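Side-chain contacts in concanavalin B (Canavalia ensiformis, PDB 6CAF), which possibly acts as a carbohydrate-binding seed protein and belongs to glycosyl hydrolase family 18, a family that includes class III plant chitinases such as hevamine: residues Ser235-Val240 with Leu277-Thr282; Gly262-Ser267 with Gly271-Tyr276; Ile287-Arg292 with Gly299-Ile304. All blocks are in the same frame, centred on the assembly; numbering follows the deposited sequence.

Contact 3 is the buried one of the three: entirely apolar across its two segments, it seats an outer helix on the barrel strand 284-290. Contacts 1 and 2 are partly buried and lie nearer the surface, and polar groups take a larger share in them. In contact 1 a threonine meets a carbonyl and a carboxylate without bonding to either, whereas contact 2 combines a backbone bond and a water bridge with one aliphatic pair. Contact 2 lies within the loop closed by contact 1, and L280 methyls pack on the carbonyl oxygens of L274 and P275. Contacts 2 and 3 also touch, through Y300 and I304 against P266 and through a probable hydrogen bond from Y300 to I264.

Contact 1. Residues Ser235-Val240 with Leu277-Thr282; sequences SWTKSV and LPDLQT
Two flat groups of the turn, the carboxylate of D279 and the carbonyl of P278, meet the side chain of T237 at the end of a helix. Another flat group, the W236 ring, belongs to the helix's far side, where V240 CG2 lies in plane at its edge, 3.6 Å from W236 CE3. The methyl CG2 of T237 lies 3.9 Å from P278 O, a van der Waals approach to an oxygen that already accepts a bond from the indole NE1 of W233. Of the D279 carboxylate, OD2 is the oxygen nearer the helix, but it stays 4.4 Å from T237 OG1. The hydroxyl is engaged elsewhere: with chi1 at 66° it sits between its own backbone N and carbonyl carbon and bonds to L234 O, about one helical turn back. K238 bends its chain near CB and CG and then extends, which leaves NZ 4.7 Å from D279 OD2, too far for a salt bridge though probably a mild electrostatic attraction.

D279 takes positive phi (58°) as the third residue of a type II turn from L277 to L280, and it precedes helix 280-283. The contact thereby joins the C-terminal end of helix 227-239 to the connection entering strand 284-290 of the barrel. R283 hydrogen-bonds to the carbonyls of T237 and V240, while T237 also packs on L247 of strand 247-252.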
loop_
_atom_site.group_PDB
_atom_site.type_symbol
_atom_site.label_atom_id
_atom_site.label_comp_id
_atom_site.label_asym_id
_atom_site.label_seq_id
_atom_site.Cartn_x
_atom_site.Cartn_y
_atom_site.Cartn_z
ATOM N N SER A 235 -2.605 10.327 16.869
ATOM C CA SER A 235 -2.931 9.023 17.440
ATOM C C SER A 235 -2.072 7.919 16.844
ATOM O O SER A 235 -1.586 7.029 17.561
ATOM C CB SER A 235 -4.400 8.739 17.235
ATOM O OG SER A 235 -5.222 9.702 17.857
ATOM N N TRP A 236 -1.889 7.944 15.529
ATOM C CA TRP A 236 -1.084 6.938 14.842
ATOM C C TRP A 236 0.393 7.042 15.235
ATOM O O TRP A 236 1.071 6.006 15.328
ATOM C CB TRP A 236 -1.289 7.014 13.316
ATOM C CG TRP A 236 -2.559 6.341 12.955
ATOM C CD1 TRP A 236 -3.764 6.917 12.739
ATOM C CD2 TRP A 236 -2.770 4.929 12.873
ATOM N NE1 TRP A 236 -4.706 5.960 12.498
ATOM C CE2 TRP A 236 -4.124 4.725 12.583
ATOM C CE3 TRP A 236 -1.939 3.823 13.007
ATOM C CZ2 TRP A 236 -4.673 3.465 12.426
ATOM C CZ3 TRP A 236 -2.487 2.573 12.871
ATOM C CH2 TRP A 236 -3.833 2.399 12.585
ATOM N N THR A 237 0.909 8.251 15.468
ATOM C CA THR A 237 2.294 8.333 15.898
ATOM C C THR A 237 2.494 7.634 17.229
ATOM O O THR A 237 3.567 7.128 17.506
ATOM C CB THR A 237 2.831 9.765 16.005
ATOM O OG1 THR A 237 2.167 10.499 17.033
ATOM C CG2 THR A 237 2.756 10.486 14.667
ATOM N N LYS A 238 1.458 7.616 18.060
ATOM C CA LYS A 238 1.579 6.909 19.350
ATOM C C LYS A 238 1.355 5.408 19.226
ATOM O O LYS A 238 1.918 4.628 20.006
ATOM C CB LYS A 238 0.586 7.442 20.345
ATOM C CG LYS A 238 0.697 8.916 20.553
ATOM C CD LYS A 238 2.119 9.345 20.776
ATOM C CE LYS A 238 2.127 10.798 21.184
ATOM N NZ LYS A 238 3.507 11.318 21.384
ATOM N N SER A 239 0.646 5.000 18.430
ATOM C CA SER A 239 0.142 3.604 18.154
ATOM C C SER A 239 1.318 2.830 17.390
ATOM O O SER A 239 1.432 1.611 17.532
ATOM C CB SER A 239 -1.149 3.642 17.300
ATOM O OG SER A 239 -2.352 3.569 18.064
ATOM N N VAL A 240 2.002 3.436 16.538
ATOM C CA VAL A 240 2.940 2.734 15.689
ATOM C C VAL A 240 4.353 2.893 16.219
ATOM O O VAL A 240 4.896 4.011 16.298
ATOM C CB VAL A 240 2.888 3.246 14.233
ATOM C CG1 VAL A 240 4.008 2.613 13.398
ATOM C CG2 VAL A 240 1.522 2.991 13.632
ATOM N N LEU A 277 1.476 18.293 10.805
ATOM C CA LEU A 277 1.401 16.935 11.337
ATOM C C LEU A 277 2.356 16.778 12.507
ATOM O O LEU A 277 3.545 17.049 12.361
ATOM C CB LEU A 277 1.790 15.937 10.256
ATOM C CG LEU A 277 0.857 15.871 9.057
ATOM C CD1 LEU A 277 1.409 14.896 8.049
ATOM C CD2 LEU A 277 -0.575 15.555 9.446
ATOM N N PRO A 278 1.856 16.311 13.667
ATOM C CA PRO A 278 2.795 16.102 14.766
ATOM C C PRO A 278 3.928 15.148 14.437
ATOM O O PRO A 278 3.713 14.129 13.809
ATOM C CB PRO A 278 1.903 15.550 15.876
ATOM C CG PRO A 278 0.588 16.196 15.639
ATOM C CD PRO A 278 0.458 16.268 14.131
ATOM N N ASP A 279 5.131 15.487 14.887
ATOM C CA ASP A 279 6.318 14.683 14.623
ATOM C C ASP A 279 6.583 14.486 13.129
ATOM O O ASP A 279 7.215 13.514 12.711
ATOM C CB ASP A 279 6.301 13.348 15.383
ATOM C CG ASP A 279 6.444 13.514 16.878
ATOM O OD1 ASP A 279 7.092 14.478 17.319
ATOM O OD2 ASP A 279 5.925 12.659 17.596
ATOM N N LEU A 280 6.187 15.482 12.343
ATOM C CA LEU A 280 6.488 15.530 10.929
ATOM C C LEU A 280 7.932 15.151 10.639
ATOM O O LEU A 280 8.206 14.342 9.766
ATOM C CB LEU A 280 6.212 16.968 10.437
ATOM C CG LEU A 280 6.629 17.357 9.038
ATOM C CD1 LEU A 280 5.796 16.555 8.073
ATOM C CD2 LEU A 280 6.423 18.836 8.776
ATOM N N GLN A 281 8.862 15.752 11.375
ATOM C CA GLN A 281 10.250 15.609 11.025
ATOM C C GLN A 281 10.848 14.231 11.295
ATOM O O GLN A 281 11.888 13.914 10.739
ATOM C CB GLN A 281 11.092 16.696 11.718
ATOM C CG GLN A 281 10.693 18.126 11.338
ATOM C CD GLN A 281 10.745 18.401 9.836
ATOM O OE1 GLN A 281 11.552 17.822 9.099
ATOM N NE2 GLN A 281 9.895 19.315 9.383
ATOM N N THR A 282 10.212 13.440 12.154
ATOM C CA THR A 282 10.720 12.129 12.461
ATOM C C THR A 282 9.845 10.977 11.991
ATOM O O THR A 282 10.349 9.891 11.846
ATOM C CB THR A 282 10.974 11.945 13.958
ATOM O OG1 THR A 282 9.775 12.224 14.678
ATOM C CG2 THR A 282 12.073 12.903 14.429
#

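Contact 2. Residues Gly262-Ser267 with Gly271-Tyr276; sequences GYIPPS and GQVLPY
S267 and G271 span one alpha-helical turn of helix 266-273, a short helix on the outside of the (beta/alpha)8 barrel, entered through the consecutive prolines P265, at the N-cap position, and P266. The backbone interaction is the i to i+4 bond from G271 N to S267 O, 2.9 Å long. Further on, the helix widens into a pi-type turn at 271-273, followed by a 3-10 segment at 274-275, spanned by the bond from Y276 N to V273 O.

Apolar contact is confined to one methyl pair. I264, just ahead of the helix, holds CG2 anti to its backbone N, and V273 holds CG2 anti to its carbonyl carbon; the two branches meet at 4.2 Å, their side chains set at an oblique angle. Both residues are buried, and Y221 packs against each of them, while I264 also lies on L251 of strand 247-252 and on L269.

Polar side chains meet through solvent. Q272 has two deposited conformers; in one of them, its amide is shared between two partners, OE1 bonding to the hydroxyl of Y221 and NE2 giving a weak bond to a water at 3.0 Å. The same water stands 3.2 Å from S267 OG and so bridges the side chains of S267 and Q272.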
loop_
_atom_site.group_PDB
_atom_site.type_symbol
_atom_site.label_atom_id
_atom_site.label_comp_id
_atom_site.label_asym_id
_atom_site.label_seq_id
_atom_site.Cartn_x
_atom_site.Cartn_y
_atom_site.Cartn_z
ATOM N N GLY A 262 -12.763 12.893 2.258
ATOM C CA GLY A 262 -11.363 12.825 2.575
ATOM C C GLY A 262 -10.417 13.350 1.515
ATOM O O GLY A 262 -9.231 13.439 1.749
ATOM N N TYR A 263 -10.910 13.690 0.333
ATOM C CA TYR A 263 -10.025 14.261 -0.662
ATOM C C TYR A 263 -9.413 15.566 -0.185
ATOM O O TYR A 263 -10.109 16.458 0.323
ATOM C CB TYR A 263 -10.787 14.488 -1.988
ATOM C CG TYR A 263 -9.964 15.159 -3.067
ATOM C CD1 TYR A 263 -9.010 14.459 -3.768
ATOM C CD2 TYR A 263 -10.088 16.512 -3.327
ATOM C CE1 TYR A 263 -8.247 15.065 -4.730
ATOM C CE2 TYR A 263 -9.315 17.128 -4.276
ATOM C CZ TYR A 263 -8.399 16.387 -4.987
ATOM O OH TYR A 263 -7.613 16.999 -5.942
ATOM N N ILE A 264 -8.103 15.686 -0.386
ATOM C CA ILE A 264 -7.375 16.871 -0.001
ATOM C C ILE A 264 -6.757 17.485 -1.256
ATOM O O ILE A 264 -5.884 16.908 -1.880
ATOM C CB ILE A 264 -6.227 16.578 1.016
ATOM C CG1 ILE A 264 -6.687 15.669 2.149
ATOM C CG2 ILE A 264 -5.691 17.899 1.531
ATOM C CD1 ILE A 264 -5.673 15.425 3.216
ATOM N N PRO A 265 -7.213 18.661 -1.651
ATOM C CA PRO A 265 -6.558 19.264 -2.795
ATOM C C PRO A 265 -5.069 19.407 -2.590
ATOM O O PRO A 265 -4.631 19.703 -1.470
ATOM C CB PRO A 265 -7.232 20.632 -2.897
ATOM C CG PRO A 265 -8.577 20.454 -2.264
ATOM C CD PRO A 265 -8.320 19.483 -1.143
ATOM N N PRO A 266 -4.275 19.183 -3.662
ATOM C CA PRO A 266 -2.830 19.239 -3.461
ATOM C C PRO A 266 -2.324 20.504 -2.772
ATOM O O PRO A 266 -1.442 20.417 -1.899
ATOM C CB PRO A 266 -2.274 19.110 -4.877
ATOM C CG PRO A 266 -3.280 18.226 -5.552
ATOM C CD PRO A 266 -4.625 18.631 -4.986
ATOM N N SER A 267 -2.858 21.675 -3.135
ATOM C CA SER A 267 -2.352 22.893 -2.488
ATOM C C SER A 267 -2.670 22.893 -0.980
ATOM O O SER A 267 -1.894 23.407 -0.149
ATOM C CB SER A 267 -2.944 24.126 -3.146
ATOM O OG SER A 267 -4.338 24.202 -2.905
ATOM N N GLY A 271 0.089 23.009 1.955
ATOM C CA GLY A 271 0.075 24.227 2.747
ATOM C C GLY A 271 -0.651 24.153 4.078
ATOM O O GLY A 271 -0.264 24.816 5.045
ATOM N N GLN A 272 -1.728 23.386 4.120
ATOM C CA GLN A 272 -2.648 23.347 5.263
ATOM C C GLN A 272 -2.484 22.124 6.137
ATOM O O GLN A 272 -2.897 22.161 7.281
ATOM C CB GLN A 272 -4.127 23.352 4.819
ATOM C CG GLN A 272 -4.609 24.565 4.046
ATOM C CD GLN A 272 -6.071 24.446 3.617
ATOM O OE1 GLN A 272 -6.893 23.750 4.250
ATOM N NE2 GLN A 272 -6.400 25.114 2.525
ATOM N N VAL A 273 -1.996 21.010 5.570
ATOM C CA VAL A 273 -1.991 19.748 6.293
ATOM C C VAL A 273 -0.590 19.310 6.692
ATOM O O VAL A 273 -0.275 19.251 7.888
ATOM C CB VAL A 273 -2.705 18.643 5.485
ATOM C CG1 VAL A 273 -2.638 17.305 6.218
ATOM C CG2 VAL A 273 -4.145 19.051 5.216
ATOM N N LEU A 274 0.275 19.047 5.719
ATOM C CA LEU A 274 1.569 18.503 6.038
ATOM C C LEU A 274 2.384 19.297 7.067
ATOM O O LEU A 274 3.015 18.684 7.942
ATOM C CB LEU A 274 2.388 18.256 4.770
ATOM C CG LEU A 274 1.848 17.227 3.775
ATOM C CD1 LEU A 274 2.780 17.112 2.586
ATOM C CD2 LEU A 274 1.625 15.862 4.409
ATOM N N PRO A 275 2.402 20.639 6.964
ATOM C CA PRO A 275 3.246 21.360 7.917
ATOM C C PRO A 275 2.859 21.171 9.369
ATOM O O PRO A 275 3.661 21.440 10.272
ATOM C CB PRO A 275 3.080 22.833 7.507
ATOM C CG PRO A 275 2.685 22.753 6.058
ATOM C CD PRO A 275 1.802 21.549 5.990
ATOM N N TYR A 276 1.637 20.713 9.573
ATOM C CA TYR A 276 1.040 20.675 10.875
ATOM C C TYR A 276 0.873 19.278 11.441
ATOM O O TYR A 276 0.198 19.091 12.435
ATOM C CB TYR A 276 -0.291 21.417 10.832
ATOM C CG TYR A 276 -0.116 22.849 10.477
ATOM C CD1 TYR A 276 0.578 23.673 11.300
ATOM C CD2 TYR A 276 -0.581 23.364 9.272
ATOM C CE1 TYR A 276 0.752 25.008 10.987
ATOM C CE2 TYR A 276 -0.382 24.682 8.932
ATOM C CZ TYR A 276 0.301 25.502 9.801
ATOM O OH TYR A 276 0.509 26.821 9.500
HETATM O O HOH W 1 -5.104 25.505 -0.108
#

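Contact 3. Residues Ile287-Arg292 with Gly299-Ile304; sequences IALWNR and GYSTNI
The (beta/alpha)8 barrel of this family 18 protein is lined on its outer side here by I287 and L289 of strand 284-290, which pack against Y300, S301 and I304 of helix 300-308. L289 brings both branches of its fork to the helix. CD2 lies 3.8 Å from Y300 CD1, approaching the ring obliquely, and CD1 reaches S301 CB, also at 3.8 Å. Two residues earlier, on the same face of the strand, I287 extends CD1 between two residues of the helix, 4.4 Å from Y300 CE1 and 4.4 Å from I304 CG1.

The polar ends of the helix residues are satisfied outside this apolar patch. Y300 swings its ring away from its backbone N (chi1 -162°), and its buried hydroxyl donates to I264 O. S301 OG is held by two partners, giving its proton to D295 OD2 and accepting from N52 ND2, which should fix its rotation.

Segment axes lie 10.7 Å apart and run nearly antiparallel, at 154°. Strand 284-290 is flanked in the sheet by strands 31-36 and 247-252, while Y300 and I304 also pack on P266 and L269, so that helix 300-308 lies against the strand with helix 266-273 beside it.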
loop_
_atom_site.group_PDB
_atom_site.type_symbol
_atom_site.label_atom_id
_atom_site.label_comp_id
_atom_site.label_asym_id
_atom_site.label_seq_id
_atom_site.Cartn_x
_atom_site.Cartn_y
_atom_site.Cartn_z
ATOM N N ILE A 287 3.223 9.918 1.087
ATOM C CA ILE A 287 1.829 9.705 0.836
ATOM C C ILE A 287 1.645 8.515 -0.096
ATOM O O ILE A 287 2.561 8.155 -0.852
ATOM C CB ILE A 287 1.147 10.942 0.232
ATOM C CG1 ILE A 287 1.679 11.283 -1.127
ATOM C CG2 ILE A 287 1.246 12.139 1.181
ATOM C CD1 ILE A 287 0.933 12.418 -1.822
ATOM N N ALA A 288 0.464 7.906 -0.026
ATOM C CA ALA A 288 0.038 6.933 -1.010
ATOM C C ALA A 288 -1.236 7.415 -1.653
ATOM O O ALA A 288 -2.071 8.018 -0.992
ATOM C CB ALA A 288 -0.212 5.560 -0.385
ATOM N N LEU A 289 -1.378 7.129 -2.941
ATOM C CA LEU A 289 -2.550 7.560 -3.686
ATOM C C LEU A 289 -3.372 6.373 -4.188
ATOM O O LEU A 289 -2.871 5.494 -4.919
ATOM C CB LEU A 289 -2.141 8.442 -4.853
ATOM C CG LEU A 289 -1.487 9.756 -4.433
ATOM C CD1 LEU A 289 -0.911 10.506 -5.624
ATOM C CD2 LEU A 289 -2.442 10.624 -3.672
ATOM N N TRP A 290 -4.645 6.393 -3.775
ATOM C CA TRP A 290 -5.664 5.517 -4.312
ATOM C C TRP A 290 -6.363 6.318 -5.416
ATOM O O TRP A 290 -7.066 7.283 -5.086
ATOM C CB TRP A 290 -6.676 5.108 -3.219
ATOM C CG TRP A 290 -7.785 4.305 -3.789
ATOM C CD1 TRP A 290 -9.044 4.728 -4.015
ATOM C CD2 TRP A 290 -7.687 2.991 -4.336
ATOM N NE1 TRP A 290 -9.769 3.734 -4.682
ATOM C CE2 TRP A 290 -8.956 2.643 -4.853
ATOM C CE3 TRP A 290 -6.680 2.021 -4.346
ATOM C CZ2 TRP A 290 -9.209 1.398 -5.452
ATOM C CZ3 TRP A 290 -6.940 0.776 -4.943
ATOM C CH2 TRP A 290 -8.186 0.471 -5.478
ATOM N N ASN A 291 -6.191 6.010 -6.706
ATOM C CA ASN A 291 -5.328 5.009 -7.309
ATOM C C ASN A 291 -4.688 5.624 -8.567
ATOM O O ASN A 291 -4.817 6.838 -8.829
ATOM C CB ASN A 291 -6.112 3.749 -7.636
ATOM C CG ASN A 291 -7.231 4.007 -8.632
ATOM O OD1 ASN A 291 -7.488 5.130 -9.056
ATOM N ND2 ASN A 291 -7.882 2.936 -9.046
ATOM N N ARG A 292 -3.977 4.811 -9.341
ATOM C CA ARG A 292 -3.262 5.326 -10.484
ATOM C C ARG A 292 -4.232 6.003 -11.474
ATOM O O ARG A 292 -3.923 7.082 -11.987
ATOM C CB ARG A 292 -2.465 4.227 -11.144
ATOM C CG ARG A 292 -1.788 4.631 -12.437
ATOM C CD ARG A 292 -0.780 5.743 -12.304
ATOM N NE ARG A 292 -0.130 5.921 -13.584
ATOM C CZ ARG A 292 0.258 7.062 -14.147
ATOM N NH1 ARG A 292 0.308 8.151 -13.434
ATOM N NH2 ARG A 292 0.660 7.071 -15.413
ATOM N N GLY A 299 -3.823 14.703 -12.074
ATOM C CA GLY A 299 -2.500 15.250 -11.959
ATOM C C GLY A 299 -2.027 15.430 -10.528
ATOM O O GLY A 299 -1.102 16.200 -10.281
ATOM N N TYR A 300 -2.608 14.672 -9.590
ATOM C CA TYR A 300 -2.340 14.883 -8.173
ATOM C C TYR A 300 -0.839 14.788 -7.837
ATOM O O TYR A 300 -0.245 15.730 -7.314
ATOM C CB TYR A 300 -3.170 13.877 -7.350
ATOM C CG TYR A 300 -3.323 14.247 -5.895
ATOM C CD1 TYR A 300 -2.274 14.138 -4.999
ATOM C CD2 TYR A 300 -4.499 14.711 -5.430
ATOM C CE1 TYR A 300 -2.446 14.503 -3.663
ATOM C CE2 TYR A 300 -4.679 15.052 -4.106
ATOM C CZ TYR A 300 -3.657 14.959 -3.228
ATOM O OH TYR A 300 -3.852 15.290 -1.908
ATOM N N SER A 301 -0.218 13.647 -8.121
ATOM C CA SER A 301 1.168 13.508 -7.762
ATOM C C SER A 301 2.065 14.464 -8.539
ATOM O O SER A 301 3.051 14.945 -8.000
ATOM C CB SER A 301 1.663 12.064 -7.910
ATOM O OG SER A 301 1.527 11.579 -9.242
ATOM N N THR A 302 1.727 14.741 -9.793
ATOM C CA THR A 302 2.513 15.688 -10.547
ATOM C C THR A 302 2.556 17.045 -9.852
ATOM O O THR A 302 3.607 17.704 -9.765
ATOM C CB THR A 302 1.954 15.774 -11.967
ATOM O OG1 THR A 302 2.246 14.529 -12.613
ATOM C CG2 THR A 302 2.604 16.885 -12.735
ATOM N N ASN A 303 1.405 17.483 -9.358
ATOM C CA ASN A 303 1.328 18.763 -8.673
ATOM C C ASN A 303 1.997 18.846 -7.348
ATOM O O ASN A 303 2.688 19.765 -6.974
ATOM C CB ASN A 303 -0.104 19.215 -8.578
ATOM C CG ASN A 303 -0.605 19.731 -9.895
ATOM O OD1 ASN A 303 0.076 20.499 -10.560
ATOM N ND2 ASN A 303 -1.770 19.315 -10.279
ATOM N N ILE A 304 1.906 17.697 -6.674
ATOM C CA ILE A 304 2.596 17.550 -5.382
ATOM C C ILE A 304 4.106 17.696 -5.578
ATOM O O ILE A 304 4.796 18.418 -4.868
ATOM C CB ILE A 304 2.339 16.201 -4.682
ATOM C CG1 ILE A 304 0.923 16.116 -4.151
ATOM C CG2 ILE A 304 3.299 15.948 -3.527
ATOM C CD1 ILE A 304 0.550 17.199 -3.184
#